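Local coordinates for protein predicted metal-dependent phosphohydrolase (Magnetospirillum magnetotacticum MS-1, PDB 3KH1) that probably acts as a metal-dependent phosphohydrolase of the HD family, perhaps a 5'-deoxynucleotidase that removes phosphate from deoxynucleotides, at residues R28-T33 with L146-E151; K22-L27 with N40-S45. All coordinates share one frame; numbering follows the deposited sequence.

Contact 1 of 2, residues R28-T33 with L146-E151; sequences RQTLLT and LLHNFE
His-148 holds its CG anti to the carbonyl carbon (chi1 -81°), which sends the imidazole out from near the end of helix 132-151 against the chain at Leu-31 to Thr-33; Thr-33 in turn keeps CG2 anti to its own carbonyl carbon, aiming that methyl at the ring. In this mainly helical HD domain the contact joins the C-terminal end of helix 132-151 to the short strand 30-31 and the loop after it. The ring is gripped at its edge by one nearly straight hydrogen bond, His-148 ND1 to Leu-31 O at 2.8 Å (171° at the hydrogen), with the carbonyl oxygen almost exactly in the imidazole plane. Over one face sits Thr-33 CG2, 3.7 Å from the ring centroid and nearly on the normal, a CH-pi contact. Thr-30 crosses at about a right angle, its CG2 3.7 Å from His-148 CB; the side chain of Thr-30 also comes within about 3 Å of a bound calcium ion. A leucine in place of His-148 would probably leave the Leu-31 carbonyl without its donor and the Thr-33 methyl without an aromatic face to rest on. A threonine suits this place because its two branches divide the work: Thr-33 OG1 hydrogen-bonds to Asp-21 of the second subunit while CG2 meets the ring, and Thr-33 CB, where they part, lies 3.8 Å from Glu-151 CB.

Contact 2 of 2, residues K22-L27 with N40-S45; sequences KLKTIL and NDAEHS
The one hydrogen bond between the backbones of 22-27 and 40-45 runs from Asp-41 N to Ile-26 O, 2.8 Å long, at the first turn of helix 41-54. Beside it Leu-27 and Asn-40 form an antiparallel non-hydrogen-bonded pair, and Asn-40 CA adds a CA-H...O contact of 3.3 Å to the same Ile-26 O. Capping comes next. Asn-40 and Glu-43 make a capping box: Asn-40 OD1 accepts from Glu-43 N at 2.9 Å, the donor lying above the carbonyl plane, and Asn-40 N donates to Glu-43 OE2 at 2.8 Å. Asparagine suits the N-cap, since its short amide satisfies a helix N-H while ND2 reaches Glu-43 of the second subunit. The apolar contacts flank this polar core. Leu-23 turns its CG opposite the backbone N (chi1 -172°), which lays CD1 3.5 Å from Asp-41 CB. Ala-42, small enough to let the 3-10 turn approach, meets the aliphatic stem of Lys-24 through CB, 3.6 Å from Lys-24 CG; that extended chain carries NZ to Asp-21 of its own chain, and to Glu-39 and His-47 of the second subunit. Leu-27 CD2 rests 3.6 Å from Asn-40 CB. The whole fastens the 3-10 turn after helix 8-19 to the start of helix 41-54; helix 79-82 packs on Leu-23 and Ile-26, and strand 27-28 begins inside the contact, where Leu-27 pairs with strand 38-40.

In the fold
Contact 2 is the more deeply buried, whereas contact 1 lies farther from the chain centre and grades from buried His-148 to exposed Glu-151. They share no helix, but strand 27-28 runs from contact 2 into contact 1. Contact 1 ties the 28-33 segment to the end of helix 132-151 through an imidazole; contact 2 ties the preceding 22-27 segment to the beginning of helix 41-54 through one backbone bond and apolar packing, beside a helix start capped from within its own segment. Arg-28 links them, its side chain lying against Asp-41 and His-44 while its NE forms a salt bridge with Glu-39. The two subunits meet at both, Asp-21 serving each from a different chain.

Contact 1 of 2, residues R28-T33 with L146-E151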
loop_
_atom_site.group_PDB
_atom_site.type_symbol
_atom_site.label_atom_id
_atom_site.label_comp_id
_atom_site.label_asym_id
_atom_site.label_seq_id
_atom_site.Cartn_x
_atom_site.Cartn_y
_atom_site.Cartn_z
ATOM N N ARG A 28 6.435 -13.118 0.107
ATOM C CA ARG A 28 7.424 -13.115 -0.953
ATOM C C ARG A 28 8.741 -13.697 -0.436
ATOM O O ARG A 28 8.906 -13.937 0.765
ATOM C CB ARG A 28 7.660 -11.670 -1.395
ATOM C CG ARG A 28 6.446 -11.054 -2.035
ATOM C CD ARG A 28 6.501 -9.562 -2.201
ATOM N NE ARG A 28 7.729 -9.127 -2.806
ATOM C CZ ARG A 28 8.069 -9.095 -4.068
ATOM N NH1 ARG A 28 7.168 -9.312 -4.993
ATOM N NH2 ARG A 28 9.321 -8.694 -4.397
ATOM N N GLN A 29 9.722 -13.863 -1.322
ATOM C CA GLN A 29 11.083 -14.243 -0.884
ATOM C C GLN A 29 11.989 -13.060 -0.554
ATOM O O GLN A 29 13.008 -13.234 0.132
ATOM C CB GLN A 29 11.764 -15.112 -1.943
ATOM C CG GLN A 29 11.113 -16.445 -2.066
ATOM C CD GLN A 29 11.165 -17.203 -0.751
ATOM O OE1 GLN A 29 12.260 -17.492 -0.236
ATOM N NE2 GLN A 29 9.986 -17.535 -0.197
ATOM N N THR A 30 11.632 -11.864 -0.991
ATOM C CA THR A 30 12.301 -10.636 -0.614
ATOM C C THR A 30 12.248 -10.476 0.872
ATOM O O THR A 30 11.224 -10.671 1.457
ATOM C CB THR A 30 11.579 -9.434 -1.289
ATOM O OG1 THR A 30 11.465 -9.653 -2.726
ATOM C CG2 THR A 30 12.242 -8.117 -0.927
ATOM N N LEU A 31 13.375 -10.140 1.473
ATOM C CA LEU A 31 13.432 -9.824 2.896
ATOM C C LEU A 31 13.286 -8.340 3.117
ATOM O O LEU A 31 13.680 -7.535 2.291
ATOM C CB LEU A 31 14.737 -10.302 3.530
ATOM C CG LEU A 31 15.093 -11.781 3.350
ATOM C CD1 LEU A 31 16.435 -12.103 4.050
ATOM C CD2 LEU A 31 13.984 -12.664 3.873
ATOM N N LEU A 32 12.709 -7.979 4.251
ATOM C CA LEU A 32 12.895 -6.606 4.728
ATOM C C LEU A 32 14.401 -6.280 4.768
ATOM O O LEU A 32 15.256 -7.141 4.897
ATOM C CB LEU A 32 12.287 -6.436 6.124
ATOM C CG LEU A 32 10.780 -6.119 6.179
ATOM C CD1 LEU A 32 9.901 -6.876 5.265
ATOM C CD2 LEU A 32 10.300 -5.981 7.612
ATOM N N THR A 33 14.686 -4.981 4.705
ATOM C CA THR A 33 16.077 -4.500 4.604
ATOM C C THR A 33 16.961 -4.870 5.781
ATOM O O THR A 33 18.196 -4.926 5.617
ATOM C CB THR A 33 16.133 -2.984 4.313
ATOM O OG1 THR A 33 15.474 -2.307 5.395
ATOM C CG2 THR A 33 15.536 -2.625 2.978
ATOM N N LEU A 146 15.857 -5.507 -5.947
ATOM C CA LEU A 146 17.304 -5.264 -6.071
ATOM C C LEU A 146 17.817 -4.410 -4.926
ATOM O O LEU A 146 18.852 -4.704 -4.298
ATOM C CB LEU A 146 17.656 -4.643 -7.415
ATOM C CG LEU A 146 17.209 -5.408 -8.652
ATOM C CD1 LEU A 146 17.620 -4.630 -9.932
ATOM C CD2 LEU A 146 17.700 -6.833 -8.689
ATOM N N LEU A 147 17.060 -3.355 -4.626
ATOM C CA LEU A 147 17.363 -2.523 -3.462
ATOM C C LEU A 147 17.434 -3.348 -2.205
ATOM O O LEU A 147 18.363 -3.196 -1.387
ATOM C CB LEU A 147 16.325 -1.412 -3.302
ATOM C CG LEU A 147 16.159 -0.382 -4.435
ATOM C CD1 LEU A 147 15.048 0.617 -4.117
ATOM C CD2 LEU A 147 17.412 0.378 -4.700
ATOM N N HIS A 148 16.463 -4.225 -2.030
ATOM C CA HIS A 148 16.422 -5.030 -0.790
ATOM C C HIS A 148 17.526 -6.073 -0.735
ATOM O O HIS A 148 18.159 -6.230 0.312
ATOM C CB HIS A 148 15.061 -5.684 -0.634
ATOM C CG HIS A 148 14.030 -4.762 -0.067
ATOM N ND1 HIS A 148 13.309 -5.086 1.039
ATOM C CD2 HIS A 148 13.632 -3.507 -0.432
ATOM C CE1 HIS A 148 12.530 -4.063 1.355
ATOM N NE2 HIS A 148 12.708 -3.085 0.489
ATOM N N ASN A 149 17.845 -6.718 -1.862
ATOM C CA ASN A 149 18.912 -7.670 -1.873
ATOM C C ASN A 149 20.236 -6.984 -1.570
ATOM O O ASN A 149 21.110 -7.535 -0.902
ATOM C CB ASN A 149 18.986 -8.403 -3.222
ATOM C CG ASN A 149 18.535 -9.823 -3.157
ATOM O OD1 ASN A 149 18.991 -10.612 -2.337
ATOM N ND2 ASN A 149 17.694 -10.187 -4.113
ATOM N N PHE A 150 20.404 -5.745 -2.013
ATOM C CA PHE A 150 21.654 -5.033 -1.721
ATOM C C PHE A 150 21.741 -4.778 -0.201
ATOM O O PHE A 150 22.767 -5.014 0.431
ATOM C CB PHE A 150 21.735 -3.735 -2.506
ATOM C CG PHE A 150 23.089 -3.103 -2.472
ATOM C CD1 PHE A 150 24.036 -3.449 -3.419
ATOM C CD2 PHE A 150 23.411 -2.170 -1.518
ATOM C CE1 PHE A 150 25.281 -2.893 -3.392
ATOM C CE2 PHE A 150 24.693 -1.604 -1.461
ATOM C CZ PHE A 150 25.616 -1.950 -2.421
ATOM N N GLU A 151 20.651 -4.330 0.396
ATOM C CA GLU A 151 20.622 -4.060 1.826
ATOM C C GLU A 151 20.845 -5.288 2.693
ATOM O O GLU A 151 21.432 -5.195 3.755
ATOM C CB GLU A 151 19.330 -3.387 2.245
ATOM C CG GLU A 151 19.136 -1.955 1.662
ATOM C CD GLU A 151 20.287 -1.001 1.909
ATOM O OE1 GLU A 151 20.517 -0.738 3.104
ATOM O OE2 GLU A 151 20.943 -0.578 0.911
#

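Contact 2 of 2, residues K22-L27 with N40-S45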
loop_
_atom_site.group_PDB
_atom_site.type_symbol
_atom_site.label_atom_id
_atom_site.label_comp_id
_atom_site.label_asym_id
_atom_site.label_seq_id
_atom_site.Cartn_x
_atom_site.Cartn_y
_atom_site.Cartn_z
ATOM N N LYS A 22 -6.693 -10.104 2.952
ATOM C CA LYS A 22 -5.960 -11.354 2.824
ATOM C C LYS A 22 -4.645 -11.221 2.074
ATOM O O LYS A 22 -3.774 -12.084 2.198
ATOM C CB LYS A 22 -6.845 -12.380 2.150
ATOM C CG LYS A 22 -8.060 -12.776 2.982
ATOM C CD LYS A 22 -8.936 -13.789 2.195
ATOM C CE LYS A 22 -10.190 -14.221 2.917
ATOM N NZ LYS A 22 -10.986 -15.180 2.036
ATOM N N LEU A 23 -4.450 -10.144 1.323
ATOM C CA LEU A 23 -3.171 -9.972 0.603
ATOM C C LEU A 23 -2.010 -9.872 1.583
ATOM O O LEU A 23 -0.858 -10.179 1.268
ATOM C CB LEU A 23 -3.238 -8.760 -0.325
ATOM C CG LEU A 23 -2.034 -8.593 -1.254
ATOM C CD1 LEU A 23 -1.964 -9.802 -2.203
ATOM C CD2 LEU A 23 -2.136 -7.296 -1.978
ATOM N N LYS A 24 -2.314 -9.406 2.785
ATOM C CA LYS A 24 -1.321 -9.207 3.843
ATOM C C LYS A 24 -0.674 -10.512 4.293
ATOM O O LYS A 24 0.423 -10.448 4.853
ATOM C CB LYS A 24 -1.987 -8.495 5.036
ATOM C CG LYS A 24 -2.472 -7.064 4.673
ATOM C CD LYS A 24 -3.406 -6.477 5.716
ATOM C CE LYS A 24 -4.049 -5.187 5.229
ATOM N NZ LYS A 24 -5.073 -4.656 6.210
ATOM N N THR A 25 -1.297 -11.636 3.997
ATOM C CA THR A 25 -0.847 -12.942 4.417
ATOM C C THR A 25 -0.020 -13.663 3.349
ATOM O O THR A 25 0.452 -14.760 3.592
ATOM C CB THR A 25 -2.093 -13.889 4.799
ATOM O OG1 THR A 25 -2.807 -14.232 3.619
ATOM C CG2 THR A 25 -3.017 -13.244 5.705
ATOM N N ILE A 26 0.145 -13.063 2.171
ATOM C CA ILE A 26 0.876 -13.696 1.047
ATOM C C ILE A 26 2.316 -13.232 1.108
ATOM O O ILE A 26 2.623 -12.022 0.998
ATOM C CB ILE A 26 0.259 -13.363 -0.301
ATOM C CG1 ILE A 26 -1.231 -13.707 -0.356
ATOM C CG2 ILE A 26 1.039 -14.075 -1.447
ATOM C CD1 ILE A 26 -1.551 -15.185 -0.124
ATOM N N LEU A 27 3.224 -14.163 1.307
ATOM C CA LEU A 27 4.657 -13.851 1.521
ATOM C C LEU A 27 5.529 -14.046 0.284
ATOM O O LEU A 27 5.378 -14.998 -0.482
ATOM C CB LEU A 27 5.220 -14.699 2.656
ATOM C CG LEU A 27 4.445 -14.491 3.978
ATOM C CD1 LEU A 27 4.945 -15.306 5.112
ATOM C CD2 LEU A 27 4.371 -12.973 4.354
ATOM N N ASN A 40 5.604 -9.164 2.828
ATOM C CA ASN A 40 4.334 -9.599 2.328
ATOM C C ASN A 40 3.879 -8.788 1.108
ATOM O O ASN A 40 4.396 -7.706 0.814
ATOM C CB ASN A 40 3.269 -9.717 3.443
ATOM C CG ASN A 40 2.703 -8.392 3.885
ATOM O OD1 ASN A 40 2.128 -7.624 3.075
ATOM N ND2 ASN A 40 2.772 -8.117 5.196
ATOM N N ASP A 41 2.888 -9.296 0.372
ATOM C CA ASP A 41 2.469 -8.652 -0.858
ATOM C C ASP A 41 1.861 -7.275 -0.615
ATOM O O ASP A 41 1.989 -6.402 -1.469
ATOM C CB ASP A 41 1.440 -9.505 -1.617
ATOM C CG ASP A 41 2.047 -10.544 -2.499
ATOM O OD1 ASP A 41 3.281 -10.709 -2.546
ATOM O OD2 ASP A 41 1.221 -11.201 -3.187
ATOM N N ALA A 42 1.108 -7.097 0.469
ATOM C CA ALA A 42 0.455 -5.795 0.725
ATOM C C ALA A 42 1.516 -4.747 1.005
ATOM O O ALA A 42 1.474 -3.654 0.445
ATOM C CB ALA A 42 -0.546 -5.902 1.893
ATOM N N GLU A 43 2.477 -5.048 1.874
ATOM C CA GLU A 43 3.498 -4.035 2.196
ATOM C C GLU A 43 4.433 -3.818 1.001
ATOM O O GLU A 43 4.899 -2.711 0.807
ATOM C CB GLU A 43 4.215 -4.343 3.438
ATOM C CG GLU A 43 5.004 -5.507 3.338
ATOM C CD GLU A 43 5.467 -6.124 4.766
ATOM O OE1 GLU A 43 5.150 -5.652 5.883
ATOM O OE2 GLU A 43 6.117 -7.106 4.671
ATOM N N HIS A 44 4.609 -4.826 0.135
ATOM C CA HIS A 44 5.364 -4.656 -1.118
ATOM C C HIS A 44 4.656 -3.668 -2.026
ATOM O O HIS A 44 5.306 -2.738 -2.537
ATOM C CB HIS A 44 5.537 -6.011 -1.828
ATOM C CG HIS A 44 6.272 -5.922 -3.123
ATOM N ND1 HIS A 44 7.653 -5.823 -3.179
ATOM C CD2 HIS A 44 5.835 -5.825 -4.406
ATOM C CE1 HIS A 44 8.023 -5.761 -4.450
ATOM N NE2 HIS A 44 6.946 -5.708 -5.204
ATOM N N SER A 45 3.336 -3.840 -2.210
ATOM C CA SER A 45 2.583 -2.939 -3.065
ATOM C C SER A 45 2.579 -1.517 -2.452
ATOM O O SER A 45 2.652 -0.541 -3.212
ATOM C CB SER A 45 1.178 -3.459 -3.321
ATOM O OG SER A 45 1.230 -4.517 -4.275
#